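Local coordinates for glycoside hydrolase 15-related protein (Kribbella flavida, PDB 5Z3E) that hydrolyses the alpha-1,6-glucosidic linkage of isomaltose from its non-reducing end, yielding beta-D-glucose and D-glucose, at residues A334-H339 and D393-L398; A36-L41 and G386-L391; V278-D283 and L327-D332; L318-L323 and L340-D345. The protein carries 1 engineered substitution. All blocks are in the same frame, centred on the assembly; numbering follows the deposited sequence.

Contact 1: A334-H339 and D393-L398; sequences AGALRH and DELGLL
L395 extends to helix 333-344, where its CD2 rests on A336 while CD1 leans chiefly on L337 and more loosely on A336 as well. CD2 of L395 lies 3.9 Å from CB of A336, and CD1 of L395 lies 3.9 Å from CD2 of L337. A336 meets the leucine with a single methyl directed toward it, so the small residue lets the branched tip come close to the helix. L337 sets off less directly: with CG anti to the carbonyl carbon and beside the backbone N (chi1 -74°), its end swings back until CD2 touches L395. The two leucine side chains lie at a slant to one another, one methyl against another. L395 is also the first residue to leave the helical path at the end of helix 382-394, where a Schellman motif closes the helix. There G396 occupies the C-prime position at a positive phi of 77°, a region that a residue without a side chain enters easily, and its N bonds to D393 O at 2.9 Å. L340 and T333 of helix 333-344 also touch L395. On the facing helix, the ring of H339 is fixed by a nearly straight bond (171°) from H339 ND1 to G335 O at 2.8 Å. That carbonyl accepts H339 N from its opposite face. NE2 of H339 is hydrogen-bonded to D297 OD2, a carboxylate that would probably stabilise a protonated ring.

Contact 2: A36-L41 and G386-L391; sequences ARLHEL and GMYLIL
Y388 points its ring end-on at helix 32-52, and L38 and L41 meet it from different directions. L41 lies over one face: its CD2 sits 3.8 Å from the centroid of the Y388 ring, 24° off the normal, a CH-pi contact displaced toward the rim. L38 approaches the hydroxyl end instead, its side chain crossing the tyrosine at about a right angle, with L38 CD2 3.3 Å from Y388 OH. The phenol reaches this far because CG stands anti to the backbone N (chi1 177°), carrying the ring out from helix 382-394. Its OH then donates to L38 O at 2.8 Å. The oxygen lies at the ring edge, and the C=O...donor angle is 107°, a side-on approach. The contact joins the chain's first helix to its last in this (alpha/alpha)6-barrel family; L340 and I343 of helix 333-344 also touch the ring. A phenylalanine in place of Y388 would probably leave L38 O without this donor and the ring less firmly placed. Tyrosine combines an apolar face with a polar tip: its hydroxyl can be buried among leucines because a main-chain carbonyl satisfies it, and L41 over the face helps hold the ring.

Contact 3: V278-D283 and L327-D332; sequences VPPDDD and LAAAGD
P280 packs against the end of helix 317-329, meeting A329 and A330 without any polar bond between the two segments. The apolar contacts are loose and come from the ring carbons: P280 CG lies 4.1 Å from A329 CB, and P280 CB lies 4.3 Å from A330 CB. A closer approach involves the backbone, with P280 CB 3.7 Å from A329 O. Short alanine side chains let the rigid ring come near, the CA atoms of P280 and A330 being 5.1 Å apart. Polar bonds lie mostly within a segment, though R289 of helix 283-296 adds one to P280 O and also touches A330. A type I turn from P279 to D282 is closed by D282 N to P279 O at 3.0 Å, and P280 fits its second position because its ring holds phi near -58°. On the other segment, D332 N binds L327 O at 2.9 Å and G331 N binds A328 O, while G331 takes a phi of 94°, where a side chain would press on the preceding carbonyl. These bonds form a Schellman motif, and D332 then N-caps helix 333-344, as D282 N-caps helix 283-296. The tight turn from helix 317-329 into helix 333-344 fits the (alpha/alpha)6 barrel known for glycoside hydrolase family 15.

Contact 4: L318-L323 and L340-D345; sequences LLSALL and LRWIAD
S320 points at helix 333-344 and touches W342 and I343, and its two side-chain atoms divide the work. CB, the first, is apolar in its contacts: it lies 3.8 Å from W342 CE3 and 4.0 Å from I343 CG1, facing both the indole and the isoleucine. OG, at the tip, is 3.4 Å from W342 CZ3 and meets the six-membered part of the indole obliquely. It does not rely on the ring for its polar needs, since it is hydrogen-bonded to G300 O and V302 N. A serine suits this buried spot, being small enough to face a tryptophan while using its hydroxyl to tie the helix to the backbone at G300 and V302. Beside it, I343 extends CD1 over the next residue, 3.6 Å from both A321 N and A321 CB. That reach comes from CG1 anti to the carbonyl carbon (chi1 -66°) with CD1 extended beyond it, and the small side chain of A321 suits so close an approach. An alanine here in place of W342 would probably open a gap beside S320 CB and OG, leaving that side of the serine without its aromatic neighbour. The W342 side chain is about 10 Å from that of A355, the engineered alanine at a position inferred to be a proton acceptor. Segments 318-323 and 340-344 run nearly antiparallel, at 161°, with axes 9.2 Å apart at closest. A321 packs on M387 of helix 382-394 and A344 on helix 32-52, while S320 OG reaches strand 301-302 at V302.

Overall arrangement
All four contacts gather in one part of a largely helical chain, and contacts 1, 3 and 4 draw on the successive helices 317-329 and 333-344. Contacts 1 and 4 share helix 333-344, their centres about 9 Å apart; contacts 3 and 4, with centres about 17 Å apart, share helix 317-329; contacts 1 and 2, again about 9 Å apart, share helix 382-394. Along the sequence contact 3 closes before contact 1 opens, and contact 2, joining helix 32-52 to helix 382-394, encloses contacts 3 and 4. L340 touches Y388, L395 and L397, linking contacts 1, 2 and 4. The two ends of the chain thus lie close together, consistent with the (alpha/alpha)6 barrel of the family.

Contact 1: A334-H339 and D393-L398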
# COMPACT_ATOMS: atom_id res chain seq x y z
N ALA A 334 8.09 -0.30 -22.09
CA ALA A 334 6.93 -0.69 -22.88
C ALA A 334 5.92 -1.44 -22.02
O ALA A 334 4.70 -1.23 -22.16
CB ALA A 334 7.35 -1.53 -24.07
N GLY A 335 6.38 -2.34 -21.17
CA GLY A 335 5.48 -3.07 -20.31
C GLY A 335 4.79 -2.15 -19.33
O GLY A 335 3.59 -2.28 -19.04
N ALA A 336 5.54 -1.19 -18.78
CA ALA A 336 4.96 -0.20 -17.90
C ALA A 336 3.85 0.57 -18.60
O ALA A 336 2.75 0.77 -18.05
CB ALA A 336 6.02 0.74 -17.38
N LEU A 337 4.12 1.02 -19.83
CA LEU A 337 3.16 1.78 -20.60
C LEU A 337 1.91 0.96 -20.90
O LEU A 337 0.81 1.51 -20.88
CB LEU A 337 3.78 2.29 -21.91
CG LEU A 337 4.76 3.45 -21.72
CD1 LEU A 337 5.59 3.62 -22.98
CD2 LEU A 337 3.98 4.74 -21.42
N ARG A 338 2.06 -0.32 -21.20
CA ARG A 338 0.89 -1.14 -21.47
C ARG A 338 -0.04 -1.15 -20.27
O ARG A 338 -1.27 -1.08 -20.41
CB ARG A 338 1.30 -2.54 -21.86
CG ARG A 338 0.12 -3.45 -22.19
CD ARG A 338 0.50 -4.74 -22.90
NE ARG A 338 1.27 -5.63 -22.04
CZ ARG A 338 0.75 -6.55 -21.23
NH1 ARG A 338 1.54 -7.32 -20.52
NH2 ARG A 338 -0.57 -6.75 -21.16
N HIS A 339 0.53 -1.25 -19.07
CA HIS A 339 -0.29 -1.22 -17.87
C HIS A 339 -0.89 0.15 -17.59
O HIS A 339 -2.02 0.24 -17.16
CB HIS A 339 0.53 -1.80 -16.68
CG HIS A 339 0.76 -3.27 -16.84
ND1 HIS A 339 1.80 -3.80 -17.60
CD2 HIS A 339 0.02 -4.33 -16.44
CE1 HIS A 339 1.68 -5.13 -17.61
NE2 HIS A 339 0.61 -5.47 -16.93
N ASP A 393 4.12 9.40 -13.02
CA ASP A 393 5.34 10.10 -12.69
C ASP A 393 6.58 9.28 -13.04
O ASP A 393 7.56 9.82 -13.55
CB ASP A 393 5.34 10.43 -11.19
CG ASP A 393 6.50 11.28 -10.81
OD1 ASP A 393 6.73 12.32 -11.48
OD2 ASP A 393 7.16 10.92 -9.82
N GLU A 394 6.55 7.99 -12.75
CA GLU A 394 7.68 7.12 -13.11
C GLU A 394 7.97 7.18 -14.61
O GLU A 394 9.13 7.02 -15.03
CB GLU A 394 7.36 5.70 -12.70
CG GLU A 394 7.53 5.43 -11.31
CD GLU A 394 9.01 5.44 -10.87
OE1 GLU A 394 9.79 4.56 -11.24
OE2 GLU A 394 9.31 6.35 -10.14
N LEU A 395 6.93 7.35 -15.40
CA LEU A 395 7.05 7.39 -16.86
C LEU A 395 7.22 8.80 -17.36
O LEU A 395 7.24 9.00 -18.59
CB LEU A 395 5.83 6.70 -17.47
CG LEU A 395 5.83 5.16 -17.25
CD1 LEU A 395 4.46 4.59 -17.58
CD2 LEU A 395 6.93 4.50 -18.07
N GLY A 396 7.42 9.80 -16.49
CA GLY A 396 7.77 11.15 -16.87
C GLY A 396 6.62 11.94 -17.39
O GLY A 396 6.85 12.95 -18.09
N LEU A 397 5.40 11.57 -17.03
CA LEU A 397 4.21 12.08 -17.62
C LEU A 397 3.44 13.03 -16.81
O LEU A 397 2.39 13.48 -17.28
CB LEU A 397 3.28 10.98 -18.05
CG LEU A 397 3.90 9.90 -18.91
CD1 LEU A 397 2.89 8.82 -19.17
CD2 LEU A 397 4.42 10.47 -20.23
N LEU A 398 3.94 13.49 -15.69
CA LEU A 398 3.20 14.44 -14.91
C LEU A 398 3.53 15.82 -15.56
O LEU A 398 4.75 16.11 -15.77
CB LEU A 398 3.58 14.45 -13.43
CG LEU A 398 3.01 13.18 -12.73
CD1 LEU A 398 3.21 13.29 -11.25
CD2 LEU A 398 1.55 12.88 -12.99

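Contact 2: A36-L41 and G386-L391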
# COMPACT_ATOMS: atom_id res chain seq x y z
N ALA A 36 -2.54 13.60 -24.19
CA ALA A 36 -3.60 14.49 -23.74
C ALA A 36 -4.48 13.79 -22.72
O ALA A 36 -4.84 14.35 -21.69
CB ALA A 36 -4.41 15.02 -24.91
N ARG A 37 -4.86 12.55 -23.02
CA ARG A 37 -5.76 11.85 -22.13
C ARG A 37 -5.10 11.48 -20.80
O ARG A 37 -5.72 11.55 -19.73
CB ARG A 37 -6.38 10.69 -22.85
CG ARG A 37 -7.42 11.22 -23.91
CD ARG A 37 -7.73 10.22 -24.99
NE ARG A 37 -8.81 10.65 -25.83
CZ ARG A 37 -8.68 11.58 -26.78
NH1 ARG A 37 -7.50 12.21 -27.00
NH2 ARG A 37 -9.72 11.89 -27.53
N LEU A 38 -3.84 11.06 -20.87
CA LEU A 38 -3.12 10.69 -19.66
C LEU A 38 -2.85 11.90 -18.78
O LEU A 38 -2.91 11.81 -17.54
CB LEU A 38 -1.86 9.91 -20.05
CG LEU A 38 -2.15 8.59 -20.78
CD1 LEU A 38 -0.90 8.04 -21.42
CD2 LEU A 38 -2.75 7.57 -19.85
N HIS A 39 -2.53 13.03 -19.39
CA HIS A 39 -2.35 14.26 -18.62
C HIS A 39 -3.65 14.65 -17.96
O HIS A 39 -3.66 15.05 -16.78
CB HIS A 39 -1.90 15.38 -19.54
CG HIS A 39 -0.47 15.28 -19.96
ND1 HIS A 39 -0.01 15.91 -21.09
CD2 HIS A 39 0.60 14.69 -19.41
CE1 HIS A 39 1.29 15.70 -21.21
NE2 HIS A 39 1.69 14.95 -20.22
N GLU A 40 -4.76 14.55 -18.66
CA GLU A 40 -6.04 14.89 -18.08
C GLU A 40 -6.41 13.97 -16.91
O GLU A 40 -6.89 14.44 -15.88
CB GLU A 40 -7.14 14.86 -19.15
CG GLU A 40 -8.52 15.00 -18.57
CD GLU A 40 -8.79 16.23 -17.73
OE1 GLU A 40 -8.01 17.23 -17.77
OE2 GLU A 40 -9.87 16.21 -17.04
N LEU A 41 -6.14 12.68 -17.05
CA LEU A 41 -6.42 11.76 -15.96
C LEU A 41 -5.51 12.04 -14.76
O LEU A 41 -5.92 11.86 -13.63
CB LEU A 41 -6.26 10.32 -16.44
CG LEU A 41 -6.55 9.20 -15.46
CD1 LEU A 41 -7.91 9.36 -14.77
CD2 LEU A 41 -6.48 7.86 -16.17
N GLY A 386 -4.07 7.46 -6.63
CA GLY A 386 -2.71 7.63 -6.15
C GLY A 386 -1.71 6.80 -6.92
O GLY A 386 -0.63 7.28 -7.27
N MET A 387 -2.06 5.55 -7.17
CA MET A 387 -1.17 4.67 -7.91
C MET A 387 -1.01 5.10 -9.36
O MET A 387 0.07 4.98 -9.94
CB MET A 387 -1.65 3.22 -7.87
CG MET A 387 -1.68 2.58 -6.56
SD MET A 387 -0.04 2.54 -5.69
CE MET A 387 0.82 1.40 -6.68
N TYR A 388 -2.09 5.60 -9.97
CA TYR A 388 -1.99 6.16 -11.31
C TYR A 388 -0.97 7.29 -11.34
O TYR A 388 -0.10 7.35 -12.24
CB TYR A 388 -3.36 6.66 -11.79
CG TYR A 388 -3.26 7.30 -13.15
CD1 TYR A 388 -3.25 6.52 -14.28
CD2 TYR A 388 -3.10 8.67 -13.28
CE1 TYR A 388 -3.09 7.10 -15.53
CE2 TYR A 388 -2.93 9.25 -14.50
CZ TYR A 388 -2.95 8.49 -15.63
OH TYR A 388 -2.76 9.05 -16.88
N LEU A 389 -1.05 8.19 -10.36
CA LEU A 389 -0.09 9.29 -10.29
C LEU A 389 1.33 8.80 -10.16
O LEU A 389 2.25 9.35 -10.78
CB LEU A 389 -0.45 10.24 -9.15
CG LEU A 389 -1.70 11.08 -9.38
CD1 LEU A 389 -1.98 11.90 -8.14
CD2 LEU A 389 -1.51 12.01 -10.60
N ILE A 390 1.57 7.78 -9.33
CA ILE A 390 2.91 7.24 -9.18
C ILE A 390 3.43 6.70 -10.50
O ILE A 390 4.54 7.00 -10.90
CB ILE A 390 2.97 6.17 -8.07
CG1 ILE A 390 2.64 6.77 -6.71
CG2 ILE A 390 4.34 5.51 -8.06
CD1 ILE A 390 2.45 5.76 -5.59
N LEU A 391 2.64 5.87 -11.17
CA LEU A 391 3.11 5.26 -12.41
C LEU A 391 3.32 6.33 -13.50
O LEU A 391 4.31 6.31 -14.23
CB LEU A 391 2.15 4.17 -12.87
CG LEU A 391 2.54 3.48 -14.18
CD1 LEU A 391 3.95 2.97 -14.17
CD2 LEU A 391 1.54 2.36 -14.47

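Contact 3: V278-D283 and L327-D332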
# COMPACT_ATOMS: atom_id res chain seq x y z
N VAL A 278 14.56 -6.81 -2.53
CA VAL A 278 15.58 -7.10 -3.56
C VAL A 278 15.63 -5.94 -4.60
O VAL A 278 14.61 -5.31 -4.69
CB VAL A 278 15.28 -8.42 -4.31
CG1 VAL A 278 15.37 -9.60 -3.42
CG2 VAL A 278 13.95 -8.41 -4.98
N PRO A 279 16.78 -5.76 -5.26
CA PRO A 279 16.77 -4.71 -6.36
C PRO A 279 15.81 -5.13 -7.55
O PRO A 279 15.55 -6.30 -7.77
CB PRO A 279 18.26 -4.68 -6.79
CG PRO A 279 18.98 -5.22 -5.67
CD PRO A 279 18.14 -6.31 -5.04
N PRO A 280 15.39 -4.14 -8.40
CA PRO A 280 14.59 -4.50 -9.60
C PRO A 280 15.27 -5.47 -10.52
O PRO A 280 14.60 -6.20 -11.23
CB PRO A 280 14.35 -3.14 -10.29
CG PRO A 280 14.47 -2.17 -9.16
CD PRO A 280 15.51 -2.70 -8.21
N ASP A 281 16.61 -5.46 -10.54
CA ASP A 281 17.33 -6.37 -11.44
C ASP A 281 17.67 -7.71 -10.81
O ASP A 281 18.33 -8.53 -11.44
CB ASP A 281 18.59 -5.72 -11.99
CG ASP A 281 19.57 -5.38 -10.92
OD1 ASP A 281 19.43 -5.59 -9.74
OD2 ASP A 281 20.71 -4.98 -11.30
N ASP A 282 17.22 -7.96 -9.58
CA ASP A 282 17.50 -9.24 -8.96
C ASP A 282 16.73 -10.36 -9.68
O ASP A 282 15.61 -10.14 -10.14
CB ASP A 282 17.10 -9.18 -7.49
CG ASP A 282 17.65 -10.32 -6.69
OD1 ASP A 282 16.97 -11.36 -6.57
OD2 ASP A 282 18.77 -10.15 -6.15
N ASP A 283 17.31 -11.57 -9.71
CA ASP A 283 16.58 -12.67 -10.31
C ASP A 283 15.22 -12.90 -9.65
O ASP A 283 14.25 -13.24 -10.34
CB ASP A 283 17.38 -13.97 -10.26
CG ASP A 283 18.63 -13.99 -11.11
OD1 ASP A 283 18.83 -13.09 -11.94
OD2 ASP A 283 19.42 -14.94 -10.92
N LEU A 327 7.75 -2.71 -13.55
CA LEU A 327 8.31 -2.89 -14.89
C LEU A 327 9.14 -1.68 -15.29
O LEU A 327 10.25 -1.83 -15.82
CB LEU A 327 7.17 -3.15 -15.88
CG LEU A 327 6.51 -4.51 -15.72
CD1 LEU A 327 5.19 -4.57 -16.48
CD2 LEU A 327 7.43 -5.64 -16.17
N ALA A 328 8.63 -0.47 -15.02
CA ALA A 328 9.39 0.74 -15.34
C ALA A 328 10.74 0.73 -14.64
O ALA A 328 11.78 1.02 -15.23
CB ALA A 328 8.60 1.98 -14.99
N ALA A 329 10.73 0.37 -13.35
CA ALA A 329 11.94 0.39 -12.56
C ALA A 329 12.96 -0.63 -13.05
O ALA A 329 14.17 -0.46 -12.82
CB ALA A 329 11.59 0.11 -11.08
N ALA A 330 12.50 -1.70 -13.67
CA ALA A 330 13.37 -2.74 -14.22
C ALA A 330 13.82 -2.43 -15.65
O ALA A 330 14.53 -3.23 -16.24
CB ALA A 330 12.67 -4.07 -14.19
N GLY A 331 13.37 -1.31 -16.21
CA GLY A 331 13.76 -0.93 -17.56
C GLY A 331 12.78 -1.36 -18.63
O GLY A 331 13.04 -1.08 -19.80
N ASP A 332 11.69 -2.03 -18.29
CA ASP A 332 10.69 -2.45 -19.25
C ASP A 332 9.65 -1.35 -19.40
O ASP A 332 8.51 -1.42 -18.90
CB ASP A 332 10.05 -3.77 -18.87
CG ASP A 332 9.12 -4.32 -19.93
OD1 ASP A 332 8.90 -3.67 -20.97
OD2 ASP A 332 8.57 -5.43 -19.68

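Contact 4: L318-L323 and L340-D345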
# COMPACT_ATOMS: atom_id res chain seq x y z
N LEU A 318 -5.03 -0.69 -8.92
CA LEU A 318 -3.84 -0.42 -8.13
C LEU A 318 -2.77 -1.48 -8.36
O LEU A 318 -1.58 -1.18 -8.24
CB LEU A 318 -4.22 -0.24 -6.65
CG LEU A 318 -4.68 -1.48 -5.89
CD1 LEU A 318 -3.49 -2.21 -5.27
CD2 LEU A 318 -5.68 -1.13 -4.83
N LEU A 319 -3.18 -2.71 -8.65
CA LEU A 319 -2.24 -3.79 -8.88
C LEU A 319 -1.63 -3.71 -10.28
O LEU A 319 -0.45 -4.01 -10.44
CB LEU A 319 -2.85 -5.15 -8.62
CG LEU A 319 -3.23 -5.43 -7.17
CD1 LEU A 319 -3.84 -6.81 -7.05
CD2 LEU A 319 -2.01 -5.29 -6.24
N SER A 320 -2.42 -3.31 -11.28
CA SER A 320 -1.84 -3.02 -12.59
C SER A 320 -0.84 -1.88 -12.51
O SER A 320 0.21 -1.92 -13.14
CB SER A 320 -2.95 -2.72 -13.58
OG SER A 320 -3.71 -3.87 -13.82
N ALA A 321 -1.14 -0.87 -11.69
CA ALA A 321 -0.23 0.24 -11.53
C ALA A 321 1.04 -0.21 -10.83
O ALA A 321 2.14 0.20 -11.19
CB ALA A 321 -0.89 1.35 -10.73
N LEU A 322 0.90 -1.02 -9.78
CA LEU A 322 2.05 -1.54 -9.06
C LEU A 322 2.97 -2.36 -9.96
O LEU A 322 4.20 -2.23 -9.92
CB LEU A 322 1.54 -2.39 -7.89
CG LEU A 322 2.59 -3.03 -7.02
CD1 LEU A 322 3.46 -2.00 -6.33
CD2 LEU A 322 1.89 -3.93 -6.01
N LEU A 323 2.38 -3.24 -10.77
CA LEU A 323 3.18 -4.02 -11.70
C LEU A 323 3.84 -3.09 -12.72
O LEU A 323 5.04 -3.24 -13.01
CB LEU A 323 2.35 -5.12 -12.37
CG LEU A 323 3.14 -6.04 -13.30
CD1 LEU A 323 4.32 -6.72 -12.61
CD2 LEU A 323 2.21 -7.09 -13.90
N LEU A 340 -0.14 1.21 -17.86
CA LEU A 340 -0.68 2.56 -17.74
C LEU A 340 -1.88 2.74 -18.66
O LEU A 340 -2.90 3.31 -18.26
CB LEU A 340 0.39 3.59 -18.02
CG LEU A 340 -0.03 5.03 -17.80
CD1 LEU A 340 -0.19 5.31 -16.31
CD2 LEU A 340 0.96 6.00 -18.44
N ARG A 341 -1.76 2.29 -19.90
CA ARG A 341 -2.86 2.41 -20.87
C ARG A 341 -4.09 1.64 -20.39
O ARG A 341 -5.21 2.10 -20.51
CB ARG A 341 -2.43 1.93 -22.25
CG ARG A 341 -1.40 2.78 -22.93
CD ARG A 341 -1.09 2.25 -24.33
NE ARG A 341 0.02 2.97 -24.94
CZ ARG A 341 1.24 2.48 -25.10
NH1 ARG A 341 1.51 1.24 -24.71
NH2 ARG A 341 2.19 3.24 -25.58
N TRP A 342 -3.87 0.43 -19.87
CA TRP A 342 -4.99 -0.37 -19.37
C TRP A 342 -5.73 0.36 -18.26
O TRP A 342 -6.96 0.43 -18.25
CB TRP A 342 -4.54 -1.76 -18.89
CG TRP A 342 -5.69 -2.61 -18.43
CD1 TRP A 342 -6.47 -3.41 -19.22
CD2 TRP A 342 -6.25 -2.69 -17.12
NE1 TRP A 342 -7.45 -4.00 -18.49
CE2 TRP A 342 -7.35 -3.57 -17.18
CE3 TRP A 342 -5.92 -2.12 -15.88
CZ2 TRP A 342 -8.13 -3.87 -16.07
CZ3 TRP A 342 -6.68 -2.44 -14.79
CH2 TRP A 342 -7.79 -3.30 -14.88
N ILE A 343 -4.98 0.93 -17.32
CA ILE A 343 -5.61 1.67 -16.23
C ILE A 343 -6.44 2.83 -16.79
O ILE A 343 -7.58 3.05 -16.38
CB ILE A 343 -4.56 2.23 -15.27
CG1 ILE A 343 -3.86 1.07 -14.55
CG2 ILE A 343 -5.21 3.22 -14.31
CD1 ILE A 343 -2.56 1.50 -13.93
N ALA A 344 -5.89 3.61 -17.72
CA ALA A 344 -6.59 4.76 -18.25
C ALA A 344 -7.90 4.33 -18.90
O ALA A 344 -8.89 5.08 -18.85
CB ALA A 344 -5.71 5.52 -19.22
N ASP A 345 -7.92 3.16 -19.52
CA ASP A 345 -9.12 2.65 -20.16
C ASP A 345 -10.20 2.26 -19.15
O ASP A 345 -11.34 1.98 -19.58
CB ASP A 345 -8.77 1.45 -21.04
CG ASP A 345 -8.00 1.83 -22.28
OD1 ASP A 345 -7.99 3.02 -22.68
OD2 ASP A 345 -7.42 0.91 -22.92